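Local structure of epidermin leader peptide processing serine protease EpiP (Staphylococcus aureus subsp. aureus, 3QFH) at residues Ile126-Thr131 with Phe200-Val205; Asn150-Asn155 with Leu213-Lys218; Gly236-Leu241 with Lys292-Tyr297; Asn77-Thr82 with Lys254-Ala259. The protein is a subtilisin-like serine protease that probably cleaves the leader peptide from the precursor of the lantibiotic epidermin. All blocks are in the same frame, centred on the assembly; numbering follows the deposited sequence.

Contact 1 (Ile126-Thr131 with Phe200-Val205); sequences IAIIDT and FTMYRV
Ile126, Ile128 and Asp130 turn their backbone polar groups toward Thr201, Tyr203 and Val205, and five hydrogen bonds join the two strands. Thr201 N donates to Ile126 O at 2.8 Å, and Thr201 O takes Ile128 N. Ile128 O then receives Tyr203 N at 2.7 Å, Tyr203 O receives Asp130 N at a longer 3.1 Å, and Asp130 O closes the series by accepting Val205 N at 3.0 Å. The intervening Ala127 and Ile129 bond on the other edge, to Val230 and Asn232. With strand directions only 23° apart, this is a parallel pair inside the seven-stranded sheet of the subtilisin fold. Asp130, at the strand end, gives OD1 both to the following amide, Thr131 N at 2.8 Å, and to His177 ND1; this fits the Asp-His pair of a subtilase triad, with Ser383 as its probable nucleophile. Other polar ends are satisfied farther off: Tyr203 OH by Asp226, Thr131 OG1 by Asp173 and Gly178 N, and Arg204 by Glu164, Phe206 O and Asp170 O. On the Ile128 side, Met202 is bent at chi2 and chi3, which brings CE to 3.7 Å from Ile128 CG2, while Ile128 CD1 meets Phe200 CD1. Across the sheet, the ring of Tyr203 places CE2 3.6 Å from Ala127 CB.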
loop_
_atom_site.group_PDB
_atom_site.type_symbol
_atom_site.label_atom_id
_atom_site.label_comp_id
_atom_site.label_asym_id
_atom_site.label_seq_id
_atom_site.Cartn_x
_atom_site.Cartn_y
_atom_site.Cartn_z
ATOM N N ILE A 126 -1.111 4.502 -12.042
ATOM C CA ILE A 126 -0.839 3.809 -10.816
ATOM C C ILE A 126 -1.109 4.784 -9.647
ATOM O O ILE A 126 -0.566 5.884 -9.611
ATOM C CB ILE A 126 0.610 3.322 -10.760
ATOM C CG1 ILE A 126 0.942 2.467 -11.988
ATOM C CG2 ILE A 126 0.867 2.533 -9.472
ATOM C CD1 ILE A 126 2.396 2.165 -12.115
ATOM N N ALA A 127 -1.966 4.380 -8.721
ATOM C CA ALA A 127 -2.248 5.183 -7.561
ATOM C C ALA A 127 -1.369 4.662 -6.462
ATOM O O ALA A 127 -1.164 3.436 -6.320
ATOM C CB ALA A 127 -3.721 5.099 -7.163
ATOM N N ILE A 128 -0.787 5.576 -5.718
ATOM C CA ILE A 128 0.065 5.211 -4.584
ATOM C C ILE A 128 -0.537 5.887 -3.376
ATOM O O ILE A 128 -0.725 7.095 -3.362
ATOM C CB ILE A 128 1.541 5.655 -4.792
ATOM C CG1 ILE A 128 2.087 5.083 -6.112
ATOM C CG2 ILE A 128 2.432 5.187 -3.615
ATOM C CD1 ILE A 128 3.447 5.651 -6.508
ATOM N N ILE A 129 -0.854 5.100 -2.361
ATOM C CA ILE A 129 -1.405 5.621 -1.132
ATOM C C ILE A 129 -0.247 5.596 -0.135
ATOM O O ILE A 129 0.186 4.540 0.270
ATOM C CB ILE A 129 -2.602 4.782 -0.687
ATOM C CG1 ILE A 129 -3.669 4.836 -1.787
ATOM C CG2 ILE A 129 -3.139 5.280 0.654
ATOM C CD1 ILE A 129 -4.850 3.945 -1.545
ATOM N N ASP A 130 0.278 6.763 0.227
ATOM C CA ASP A 130 1.463 6.789 1.082
ATOM C C ASP A 130 1.656 8.163 1.754
ATOM O O ASP A 130 0.674 8.918 1.951
ATOM C CB ASP A 130 2.684 6.380 0.231
ATOM C CG ASP A 130 3.698 5.551 1.013
ATOM O OD1 ASP A 130 4.342 6.071 1.961
ATOM O OD2 ASP A 130 3.856 4.365 0.656
ATOM N N THR A 131 2.900 8.508 2.075
ATOM C CA THR A 131 3.171 9.727 2.833
ATOM C C THR A 131 3.186 11.024 2.010
ATOM O O THR A 131 3.225 12.106 2.574
ATOM C CB THR A 131 4.494 9.602 3.662
ATOM O OG1 THR A 131 5.621 9.554 2.801
ATOM C CG2 THR A 131 4.496 8.331 4.536
ATOM N N PHE A 200 1.828 8.302 -12.322
ATOM C CA PHE A 200 1.430 7.853 -11.018
ATOM C C PHE A 200 0.693 9.000 -10.352
ATOM O O PHE A 200 0.893 10.188 -10.678
ATOM C CB PHE A 200 2.611 7.356 -10.178
ATOM C CG PHE A 200 3.501 8.445 -9.646
ATOM C CD1 PHE A 200 3.326 8.927 -8.357
ATOM C CD2 PHE A 200 4.523 8.970 -10.424
ATOM C CE1 PHE A 200 4.145 9.912 -7.858
ATOM C CE2 PHE A 200 5.358 9.953 -9.924
ATOM C CZ PHE A 200 5.163 10.433 -8.650
ATOM N N THR A 201 -0.191 8.629 -9.446
ATOM C CA THR A 201 -0.999 9.570 -8.722
ATOM C C THR A 201 -0.762 9.272 -7.269
ATOM O O THR A 201 -0.919 8.131 -6.840
ATOM C CB THR A 201 -2.492 9.383 -9.034
ATOM O OG1 THR A 201 -2.695 9.410 -10.447
ATOM C CG2 THR A 201 -3.301 10.476 -8.408
ATOM N N MET A 202 -0.383 10.281 -6.505
ATOM C CA MET A 202 -0.115 10.089 -5.092
ATOM C C MET A 202 -1.346 10.471 -4.301
ATOM O O MET A 202 -1.997 11.462 -4.607
ATOM C CB MET A 202 1.101 10.920 -4.667
ATOM C CG MET A 202 1.376 11.001 -3.145
ATOM S SD MET A 202 1.705 9.429 -2.345
ATOM C CE MET A 202 3.151 8.817 -3.229
ATOM N N TYR A 203 -1.687 9.652 -3.313
ATOM C CA TYR A 203 -2.773 9.967 -2.393
ATOM C C TYR A 203 -2.148 10.023 -1.019
ATOM O O TYR A 203 -1.767 8.999 -0.454
ATOM C CB TYR A 203 -3.905 8.957 -2.483
ATOM C CG TYR A 203 -4.604 9.055 -3.832
ATOM C CD1 TYR A 203 -5.675 9.912 -4.013
ATOM C CD2 TYR A 203 -4.156 8.321 -4.934
ATOM C CE1 TYR A 203 -6.315 10.014 -5.245
ATOM C CE2 TYR A 203 -4.771 8.433 -6.158
ATOM C CZ TYR A 203 -5.855 9.285 -6.304
ATOM O OH TYR A 203 -6.498 9.393 -7.504
ATOM N N ARG A 204 -2.028 11.239 -0.496
ATOM C CA ARG A 204 -1.365 11.442 0.789
ATOM C C ARG A 204 -2.289 11.189 1.974
ATOM O O ARG A 204 -3.336 11.805 2.100
ATOM C CB ARG A 204 -0.746 12.840 0.880
ATOM C CG ARG A 204 0.051 13.037 2.173
ATOM C CD ARG A 204 0.909 14.302 2.135
ATOM N NE ARG A 204 0.125 15.533 2.231
ATOM C CZ ARG A 204 -0.137 16.185 3.366
ATOM N NH1 ARG A 204 0.284 15.726 4.530
ATOM N NH2 ARG A 204 -0.844 17.304 3.335
ATOM N N VAL A 205 -1.848 10.276 2.829
ATOM C CA VAL A 205 -2.559 9.862 4.027
ATOM C C VAL A 205 -1.705 10.024 5.296
ATOM O O VAL A 205 -2.073 9.535 6.341
ATOM C CB VAL A 205 -3.084 8.420 3.874
ATOM C CG1 VAL A 205 -4.034 8.359 2.660
ATOM C CG2 VAL A 205 -1.926 7.391 3.718
#

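Contact 2 (Asn150-Asn155 with Leu213-Lys218)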
loop_
_atom_site.group_PDB
_atom_site.type_symbol
_atom_site.label_atom_id
_atom_site.label_comp_id
_atom_site.label_asym_id
_atom_site.label_seq_id
_atom_site.Cartn_x
_atom_site.Cartn_y
_atom_site.Cartn_z
ATOM N N ASN A 150 -4.669 14.990 -1.453
ATOM C CA ASN A 150 -4.380 14.889 -0.029
ATOM C C ASN A 150 -5.621 14.435 0.720
ATOM O O ASN A 150 -6.636 15.085 0.630
ATOM C CB ASN A 150 -3.984 16.261 0.516
ATOM C CG ASN A 150 -3.736 16.255 2.021
ATOM O OD1 ASN A 150 -3.375 15.243 2.600
ATOM N ND2 ASN A 150 -3.905 17.404 2.641
ATOM N N LEU A 151 -5.523 13.353 1.486
ATOM C CA LEU A 151 -6.660 12.859 2.292
ATOM C C LEU A 151 -6.500 13.184 3.787
ATOM O O LEU A 151 -7.374 12.853 4.594
ATOM C CB LEU A 151 -6.870 11.345 2.085
ATOM C CG LEU A 151 -7.572 10.938 0.779
ATOM C CD1 LEU A 151 -9.014 11.454 0.746
ATOM C CD2 LEU A 151 -6.812 11.415 -0.470
ATOM N N VAL A 152 -5.383 13.812 4.156
ATOM C CA VAL A 152 -5.148 14.189 5.548
ATOM C C VAL A 152 -6.066 15.383 5.852
ATOM O O VAL A 152 -6.054 16.386 5.125
ATOM C CB VAL A 152 -3.681 14.547 5.803
ATOM C CG1 VAL A 152 -3.479 14.949 7.258
ATOM C CG2 VAL A 152 -2.767 13.377 5.418
ATOM N N PRO A 153 -6.901 15.267 6.900
ATOM C CA PRO A 153 -7.847 16.351 7.169
ATOM C C PRO A 153 -7.224 17.565 7.848
ATOM O O PRO A 153 -6.087 17.515 8.280
ATOM C CB PRO A 153 -8.884 15.691 8.091
ATOM C CG PRO A 153 -8.105 14.647 8.829
ATOM C CD PRO A 153 -7.078 14.132 7.823
ATOM N N LEU A 154 -7.978 18.658 7.891
ATOM C CA LEU A 154 -7.560 19.859 8.595
ATOM C C LEU A 154 -7.196 19.441 10.018
ATOM O O LEU A 154 -7.938 18.696 10.679
ATOM C CB LEU A 154 -8.683 20.903 8.585
ATOM C CG LEU A 154 -8.505 22.200 9.386
ATOM C CD1 LEU A 154 -7.315 23.015 8.912
ATOM C CD2 LEU A 154 -9.782 23.049 9.326
ATOM N N ASN A 155 -6.020 19.869 10.453
ATOM C CA ASN A 155 -5.492 19.576 11.798
ATOM C C ASN A 155 -4.961 18.182 11.989
ATOM O O ASN A 155 -4.593 17.815 13.097
ATOM C CB ASN A 155 -6.501 19.935 12.893
ATOM C CG ASN A 155 -6.731 21.417 12.991
ATOM O OD1 ASN A 155 -5.801 22.211 12.827
ATOM N ND2 ASN A 155 -7.966 21.808 13.275
ATOM N N LEU A 213 -6.760 4.527 9.591
ATOM C CA LEU A 213 -7.192 3.561 8.582
ATOM C C LEU A 213 -8.364 4.115 7.770
ATOM O O LEU A 213 -8.535 3.764 6.611
ATOM C CB LEU A 213 -7.531 2.188 9.188
ATOM C CG LEU A 213 -6.332 1.359 9.674
ATOM C CD1 LEU A 213 -6.805 0.041 10.285
ATOM C CD2 LEU A 213 -5.353 1.080 8.560
ATOM N N LEU A 214 -9.158 4.992 8.377
ATOM C CA LEU A 214 -10.238 5.626 7.659
ATOM C C LEU A 214 -9.725 6.530 6.533
ATOM O O LEU A 214 -10.396 6.665 5.522
ATOM C CB LEU A 214 -11.138 6.421 8.588
ATOM C CG LEU A 214 -11.974 5.573 9.557
ATOM C CD1 LEU A 214 -12.775 6.494 10.486
ATOM C CD2 LEU A 214 -12.890 4.635 8.822
ATOM N N TRP A 215 -8.561 7.157 6.709
ATOM C CA TRP A 215 -8.017 8.026 5.647
ATOM C C TRP A 215 -7.561 7.152 4.499
ATOM O O TRP A 215 -7.779 7.475 3.317
ATOM C CB TRP A 215 -6.835 8.901 6.111
ATOM C CG TRP A 215 -7.025 9.710 7.376
ATOM C CD1 TRP A 215 -8.198 10.026 7.986
ATOM C CD2 TRP A 215 -6.001 10.415 8.091
ATOM N NE1 TRP A 215 -7.965 10.814 9.088
ATOM C CE2 TRP A 215 -6.626 11.084 9.167
ATOM C CE3 TRP A 215 -4.622 10.527 7.938
ATOM C CZ2 TRP A 215 -5.914 11.843 10.099
ATOM C CZ3 TRP A 215 -3.905 11.281 8.864
ATOM C CH2 TRP A 215 -4.558 11.940 9.929
ATOM N N VAL A 216 -6.949 6.023 4.848
ATOM C CA VAL A 216 -6.494 5.057 3.857
ATOM C C VAL A 216 -7.672 4.543 3.029
ATOM O O VAL A 216 -7.575 4.454 1.804
ATOM C CB VAL A 216 -5.784 3.863 4.496
ATOM C CG1 VAL A 216 -5.410 2.819 3.416
ATOM C CG2 VAL A 216 -4.510 4.326 5.275
ATOM N N SER A 217 -8.783 4.232 3.711
ATOM C CA SER A 217 -9.978 3.743 3.060
ATOM C C SER A 217 -10.527 4.780 2.107
ATOM O O SER A 217 -10.883 4.455 0.988
ATOM C CB SER A 217 -11.028 3.335 4.085
ATOM O OG SER A 217 -10.530 2.277 4.890
ATOM N N LYS A 218 -10.562 6.039 2.528
ATOM C CA LYS A 218 -11.064 7.087 1.650
ATOM C C LYS A 218 -10.121 7.274 0.452
ATOM O O LYS A 218 -10.568 7.553 -0.650
ATOM C CB LYS A 218 -11.263 8.380 2.412
ATOM C CG LYS A 218 -12.041 9.422 1.640
ATOM C CD LYS A 218 -12.268 10.666 2.477
ATOM C CE LYS A 218 -13.135 11.675 1.753
ATOM N NZ LYS A 218 -13.377 12.850 2.616
#
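In helix 213-225, whose Trp215 and Lys218 meet Leu151, Val152 and Pro153, the carbonyl oxygen Leu213 O is gripped twice by one residue. Ser217 N reaches Leu213 O at 2.9 Å as the ordinary helical bond, and Ser217 OG donates to the same Leu213 O at 3.0 Å from the opposite face of the carbonyl plane. The other segment is shaped by a local bond as well: Asn150 OD1 accepts Val152 N at 2.9 Å, an Asx turn that bends the chain just before Pro153. The proline then lies over the indole, its CD 3.7 Å from the centroid of the Trp215 six-membered ring and 26° off the normal, a CH-pi contact. Leu151 O stands 4.2 Å above the indole plane on the same face, at the CG rim of the five-membered ring, but its hydrogen bond comes from Tyr46 OH. Val152 CG1 touches the far end of the indole, 4.0 Å from Trp215 CZ3. Lys218 is stretched out beyond CG, so its aliphatic stem runs past the leucine, with CG and CD each 3.8 Å from Leu151 CD1. Its charged end continues to Tyr46, a cation-pi partner on strand 43-48, which falls in the propeptide-like part of the chain. No hydrogen bond joins the two segments; the loop is therefore held to the helix by dispersion and CH-pi forces, while Asn150 OD1 and Leu213 O bond within their own segments and Leu151 O is met by Tyr46 OH.

Contact 3 (Gly236-Leu241 with Lys292-Tyr297)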
loop_
_atom_site.group_PDB
_atom_site.type_symbol
_atom_site.label_atom_id
_atom_site.label_comp_id
_atom_site.label_asym_id
_atom_site.label_seq_id
_atom_site.Cartn_x
_atom_site.Cartn_y
_atom_site.Cartn_z
ATOM N N GLY A 236 0.714 -1.122 6.332
ATOM C CA GLY A 236 0.108 -2.258 6.963
ATOM C C GLY A 236 -0.281 -1.848 8.361
ATOM O O GLY A 236 0.061 -0.756 8.820
ATOM N N SER A 237 -1.019 -2.711 9.030
ATOM C CA SER A 237 -1.394 -2.467 10.399
ATOM C C SER A 237 -1.960 -3.751 10.944
ATOM O O SER A 237 -2.555 -4.545 10.212
ATOM C CB SER A 237 -2.461 -1.380 10.500
ATOM O OG SER A 237 -3.694 -1.876 10.029
ATOM N N TYR A 238 -1.764 -3.962 12.231
ATOM C CA TYR A 238 -2.312 -5.118 12.873
ATOM C C TYR A 238 -3.559 -4.606 13.542
ATOM O O TYR A 238 -3.502 -3.694 14.377
ATOM C CB TYR A 238 -1.322 -5.727 13.841
ATOM C CG TYR A 238 -0.119 -6.260 13.125
ATOM C CD1 TYR A 238 -0.139 -7.521 12.553
ATOM C CD2 TYR A 238 1.032 -5.496 12.991
ATOM C CE1 TYR A 238 0.951 -8.019 11.879
ATOM C CE2 TYR A 238 2.139 -5.993 12.318
ATOM C CZ TYR A 238 2.086 -7.262 11.762
ATOM O OH TYR A 238 3.167 -7.774 11.084
ATOM N N ILE A 239 -4.686 -5.184 13.155
ATOM C CA ILE A 239 -5.972 -4.740 13.625
ATOM C C ILE A 239 -6.625 -5.814 14.486
ATOM O O ILE A 239 -6.472 -7.007 14.228
ATOM C CB ILE A 239 -6.854 -4.374 12.400
ATOM C CG1 ILE A 239 -8.068 -3.554 12.809
ATOM C CG2 ILE A 239 -7.242 -5.627 11.601
ATOM C CD1 ILE A 239 -8.823 -3.009 11.632
ATOM N N ILE A 240 -7.324 -5.371 15.530
ATOM C CA ILE A 240 -8.049 -6.261 16.419
ATOM C C ILE A 240 -9.518 -6.280 16.007
ATOM O O ILE A 240 -10.129 -5.226 15.810
ATOM C CB ILE A 240 -7.950 -5.797 17.907
ATOM C CG1 ILE A 240 -6.488 -5.730 18.358
ATOM C CG2 ILE A 240 -8.733 -6.731 18.803
ATOM C CD1 ILE A 240 -6.288 -5.128 19.731
ATOM N N LEU A 241 -10.071 -7.475 15.837
ATOM C CA LEU A 241 -11.489 -7.624 15.525
ATOM C C LEU A 241 -11.988 -8.839 16.269
ATOM O O LEU A 241 -11.250 -9.814 16.452
ATOM C CB LEU A 241 -11.774 -7.756 14.032
ATOM C CG LEU A 241 -11.321 -9.014 13.306
ATOM C CD1 LEU A 241 -11.997 -9.106 11.944
ATOM C CD2 LEU A 241 -9.803 -9.028 13.188
ATOM N N LYS A 292 -1.151 -11.797 17.725
ATOM C CA LYS A 292 -1.663 -11.101 18.922
ATOM C C LYS A 292 -0.537 -10.367 19.649
ATOM O O LYS A 292 -0.738 -9.290 20.198
ATOM C CB LYS A 292 -2.320 -12.074 19.898
ATOM C CG LYS A 292 -3.487 -12.865 19.332
ATOM C CD LYS A 292 -4.171 -13.680 20.426
ATOM C CE LYS A 292 -5.039 -14.791 19.846
ATOM N NZ LYS A 292 -6.070 -14.308 18.887
ATOM N N LEU A 293 0.650 -10.957 19.626
ATOM C CA LEU A 293 1.822 -10.380 20.267
ATOM C C LEU A 293 2.242 -9.027 19.648
ATOM O O LEU A 293 2.960 -8.253 20.278
ATOM C CB LEU A 293 2.974 -11.388 20.206
ATOM C CG LEU A 293 4.080 -11.225 21.234
ATOM C CD1 LEU A 293 3.493 -11.271 22.645
ATOM C CD2 LEU A 293 5.108 -12.324 21.038
ATOM N N GLN A 294 1.790 -8.742 18.425
ATOM C CA GLN A 294 2.098 -7.466 17.769
ATOM C C GLN A 294 1.300 -6.303 18.369
ATOM O O GLN A 294 1.709 -5.144 18.262
ATOM C CB GLN A 294 1.857 -7.542 16.253
ATOM C CG GLN A 294 2.634 -8.651 15.572
ATOM C CD GLN A 294 4.110 -8.619 15.931
ATOM O OE1 GLN A 294 4.741 -7.563 15.917
ATOM N NE2 GLN A 294 4.661 -9.779 16.258
ATOM N N ARG A 295 0.155 -6.608 18.975
ATOM C CA ARG A 295 -0.665 -5.591 19.635
ATOM C C ARG A 295 -0.709 -5.817 21.144
ATOM O O ARG A 295 -1.489 -5.164 21.842
ATOM C CB ARG A 295 -2.103 -5.605 19.087
ATOM C CG ARG A 295 -2.242 -5.150 17.664
ATOM C CD ARG A 295 -1.911 -3.660 17.473
ATOM N NE ARG A 295 -2.805 -2.768 18.215
ATOM C CZ ARG A 295 -4.042 -2.434 17.839
ATOM N NH1 ARG A 295 -4.761 -1.600 18.582
ATOM N NH2 ARG A 295 -4.574 -2.927 16.730
ATOM N N GLU A 296 0.124 -6.732 21.644
ATOM C CA GLU A 296 0.142 -7.074 23.069
ATOM C C GLU A 296 -1.306 -7.277 23.516
ATOM O O GLU A 296 -1.750 -6.720 24.519
ATOM C CB GLU A 296 0.814 -5.961 23.884
ATOM C CG GLU A 296 2.206 -5.560 23.372
ATOM C CD GLU A 296 2.852 -4.463 24.207
ATOM O OE1 GLU A 296 2.241 -4.031 25.206
ATOM O OE2 GLU A 296 3.977 -4.035 23.865
ATOM N N TYR A 297 -2.029 -8.090 22.754
ATOM C CA TYR A 297 -3.447 -8.310 22.975
ATOM C C TYR A 297 -3.755 -9.625 23.689
ATOM O O TYR A 297 -3.313 -10.687 23.249
ATOM C CB TYR A 297 -4.134 -8.273 21.615
ATOM C CG TYR A 297 -5.612 -8.528 21.634
ATOM C CD1 TYR A 297 -6.505 -7.518 21.975
ATOM C CD2 TYR A 297 -6.124 -9.769 21.269
ATOM C CE1 TYR A 297 -7.870 -7.744 21.977
ATOM C CE2 TYR A 297 -7.482 -10.002 21.265
ATOM C CZ TYR A 297 -8.353 -8.986 21.616
ATOM O OH TYR A 297 -9.708 -9.212 21.612
#
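Three flat groups, Tyr238, Arg295 and Tyr297, carry this contact. Gln294 CB sits over one face of the Tyr238 ring, 4.0 Å from its centroid and 15° off the normal, a CH-pi approach. Ile240 CD1 lies 3.9 Å above the guanidinium plane of Arg295, over its centre, whereas Ile239 CA lies in plane at the edge and Tyr238 O near the edge but tilted from the plane. The Tyr297 ring receives Ile240 CG2 over a face. Strand 237-241 pairs antiparallel with strand 302-306, and the partner segment opens with a type I beta turn from Lys292 to Arg295, so a turn's side chains are laid along a strand at the surface of the subtilase fold. Across the contact there is one hydrogen bond, from Arg295 NH2 to Tyr238 O at 2.7 Å; its N-H...O angle of 138° shows that it is bent. The other arm of Arg295, NH1, forms a salt bridge with Glu253. Bends at chi2 and chi3 fold the arginine back toward the strand. Tyr238 OH is bonded outside, to Asp281 and Asn330. Lys292 O takes Arg295 N, closing the turn, and also Tyr297 N beyond it, from opposite faces of its plane. Ile240 CD1 is wedged between the guanidinium and the tyrosine, with only 3.3 Å to Tyr297 CD1.

Contact 4 (Asn77-Thr82 with Lys254-Ala259)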
loop_
_atom_site.group_PDB
_atom_site.type_symbol
_atom_site.label_atom_id
_atom_site.label_comp_id
_atom_site.label_asym_id
_atom_site.label_seq_id
_atom_site.Cartn_x
_atom_site.Cartn_y
_atom_site.Cartn_z
ATOM N N ASN A 77 -17.169 2.207 17.405
ATOM C CA ASN A 77 -16.057 1.859 18.292
ATOM C C ASN A 77 -15.115 3.044 18.380
ATOM O O ASN A 77 -15.080 3.896 17.482
ATOM C CB ASN A 77 -15.318 0.566 17.898
ATOM C CG ASN A 77 -14.719 0.606 16.495
ATOM O OD1 ASN A 77 -15.253 -0.020 15.588
ATOM N ND2 ASN A 77 -13.612 1.325 16.317
ATOM N N ALA A 78 -14.382 3.121 19.485
ATOM C CA ALA A 78 -13.407 4.171 19.669
ATOM C C ALA A 78 -12.359 3.938 18.618
ATOM O O ALA A 78 -11.992 2.797 18.379
ATOM C CB ALA A 78 -12.794 4.081 21.059
ATOM N N THR A 79 -11.899 5.000 17.967
ATOM C CA THR A 79 -10.843 4.877 16.972
ATOM C C THR A 79 -9.554 4.579 17.734
ATOM O O THR A 79 -9.277 5.229 18.740
ATOM C CB THR A 79 -10.646 6.196 16.220
ATOM O OG1 THR A 79 -11.920 6.724 15.820
ATOM C CG2 THR A 79 -9.732 6.006 15.014
ATOM N N CYS A 80 -8.770 3.605 17.285
ATOM C CA CYS A 80 -7.506 3.284 17.986
ATOM C C CYS A 80 -6.262 3.335 17.092
ATOM O O CYS A 80 -6.378 3.478 15.874
ATOM C CB CYS A 80 -7.616 1.934 18.688
ATOM S SG CYS A 80 -8.743 1.967 20.120
ATOM N N SER A 81 -5.083 3.229 17.718
ATOM C CA SER A 81 -3.781 3.268 17.010
ATOM C C SER A 81 -3.246 1.873 16.632
ATOM O O SER A 81 -2.328 1.328 17.266
ATOM C CB SER A 81 -2.739 4.029 17.832
ATOM O OG SER A 81 -3.105 5.391 17.961
ATOM N N THR A 82 -3.835 1.335 15.569
ATOM C CA THR A 82 -3.504 0.019 15.024
ATOM C C THR A 82 -2.279 0.009 14.084
ATOM O O THR A 82 -1.521 -0.969 14.055
ATOM C CB THR A 82 -4.742 -0.582 14.292
ATOM O OG1 THR A 82 -4.309 -1.559 13.333
ATOM C CG2 THR A 82 -5.536 0.504 13.559
ATOM N N LYS A 254 -13.615 -2.965 14.649
ATOM C CA LYS A 254 -14.537 -3.397 13.623
ATOM C C LYS A 254 -14.826 -2.385 12.524
ATOM O O LYS A 254 -14.803 -2.735 11.329
ATOM C CB LYS A 254 -15.848 -3.776 14.303
ATOM C CG LYS A 254 -16.996 -4.174 13.387
ATOM C CD LYS A 254 -16.724 -5.441 12.638
ATOM C CE LYS A 254 -18.020 -6.014 12.036
ATOM N NZ LYS A 254 -17.751 -7.143 11.107
ATOM N N VAL A 255 -15.123 -1.145 12.901
ATOM C CA VAL A 255 -15.500 -0.149 11.892
ATOM C C VAL A 255 -14.396 0.087 10.872
ATOM O O VAL A 255 -14.664 0.170 9.668
ATOM C CB VAL A 255 -15.994 1.163 12.516
ATOM C CG1 VAL A 255 -16.299 2.183 11.437
ATOM C CG2 VAL A 255 -17.239 0.891 13.327
ATOM N N GLU A 256 -13.156 0.158 11.350
ATOM C CA GLU A 256 -12.017 0.346 10.486
ATOM C C GLU A 256 -11.828 -0.857 9.584
ATOM O O GLU A 256 -11.540 -0.706 8.414
ATOM C CB GLU A 256 -10.727 0.574 11.284
ATOM C CG GLU A 256 -10.494 1.980 11.756
ATOM C CD GLU A 256 -11.363 2.427 12.915
ATOM O OE1 GLU A 256 -11.994 1.576 13.604
ATOM O OE2 GLU A 256 -11.372 3.659 13.147
ATOM N N TYR A 257 -11.948 -2.055 10.154
ATOM C CA TYR A 257 -11.784 -3.288 9.389
ATOM C C TYR A 257 -12.769 -3.288 8.212
ATOM O O TYR A 257 -12.381 -3.461 7.045
ATOM C CB TYR A 257 -12.005 -4.522 10.278
ATOM C CG TYR A 257 -11.730 -5.801 9.536
ATOM C CD1 TYR A 257 -10.491 -6.417 9.616
ATOM C CD2 TYR A 257 -12.696 -6.369 8.703
ATOM C CE1 TYR A 257 -10.221 -7.582 8.901
ATOM C CE2 TYR A 257 -12.440 -7.531 8.002
ATOM C CZ TYR A 257 -11.196 -8.129 8.103
ATOM O OH TYR A 257 -10.932 -9.275 7.396
ATOM N N ASP A 258 -14.037 -3.071 8.534
ATOM C CA ASP A 258 -15.097 -3.020 7.537
ATOM C C ASP A 258 -14.852 -1.939 6.513
ATOM O O ASP A 258 -15.071 -2.160 5.338
ATOM C CB ASP A 258 -16.452 -2.751 8.199
ATOM C CG ASP A 258 -16.953 -3.936 9.020
ATOM O OD1 ASP A 258 -16.396 -5.045 8.873
ATOM O OD2 ASP A 258 -17.915 -3.756 9.801
ATOM N N ALA A 259 -14.429 -0.764 6.964
ATOM C CA ALA A 259 -14.195 0.359 6.057
ATOM C C ALA A 259 -13.129 -0.012 5.034
ATOM O O ALA A 259 -13.310 0.201 3.826
ATOM C CB ALA A 259 -13.769 1.598 6.824
#
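The carboxamide of Asn77 engages the first turn of helix 254-269 with both its ends. Asn77 OD1 accepts Val255 N at 2.9 Å with an N-H...O angle of 166°, the donor lying in the carbonyl plane. Asn77 ND2 donates to Glu256 OE1 at 3.2 Å, and the angle of 171° makes this longer bond nearly straight; the carboxylate offers its syn lone pair and OE1 stays in the amide plane. The other N-H of ND2 goes to Ala78 O at 3.0 Å, which leaves the flat amide little freedom to rotate about its last torsion. That geometry depends on CG standing between the backbone N and the carbonyl carbon, chi1 59°, so that the amide swings toward the helix. Packing surrounds these bonds. Val255 CG2 comes to 3.1 Å from Asn77 OD1, a tight approach beside the amide bond. The side chain of Glu256 is bent at chi2, and Glu256 OE2 lies 3.4 Å from Thr79 CG2, a methyl group. The threonine's hydroxyl turns instead to Ser24 and Gln55. Thus a main-chain N-H at the start of the helix, which has no earlier helical carbonyl to meet, is satisfied by a side chain from strand 73-78. A propeptide sheet seated on surface helices of the protease, lending side chains to the start of a helix, is characteristic of subtilisin prodomain complexes, and this contact is consistent with such an interface.

In the fold
Contact 1 is the buried core of the set, the one in which paired backbones of two strands carry the bonding. Contact 2, partly buried and without a hydrogen bond between its segments, touches contact 1 where Arg204 O meets Leu151 N, and its helix 213-225 follows strand 200-204. Contact 4 is also buried, but it joins propeptide-like and protease-like sequence through side-chain bonds to a helix start. Contact 3, at the surface, relies on a bent arginine bond and apolar wedging. Residues 77-82 link it to contact 4, since Thr82 touches Tyr238 and Arg295, and Leu213 packs on Thr82, Ser237 and Ile239, drawing contacts 2, 3 and 4 around one junction.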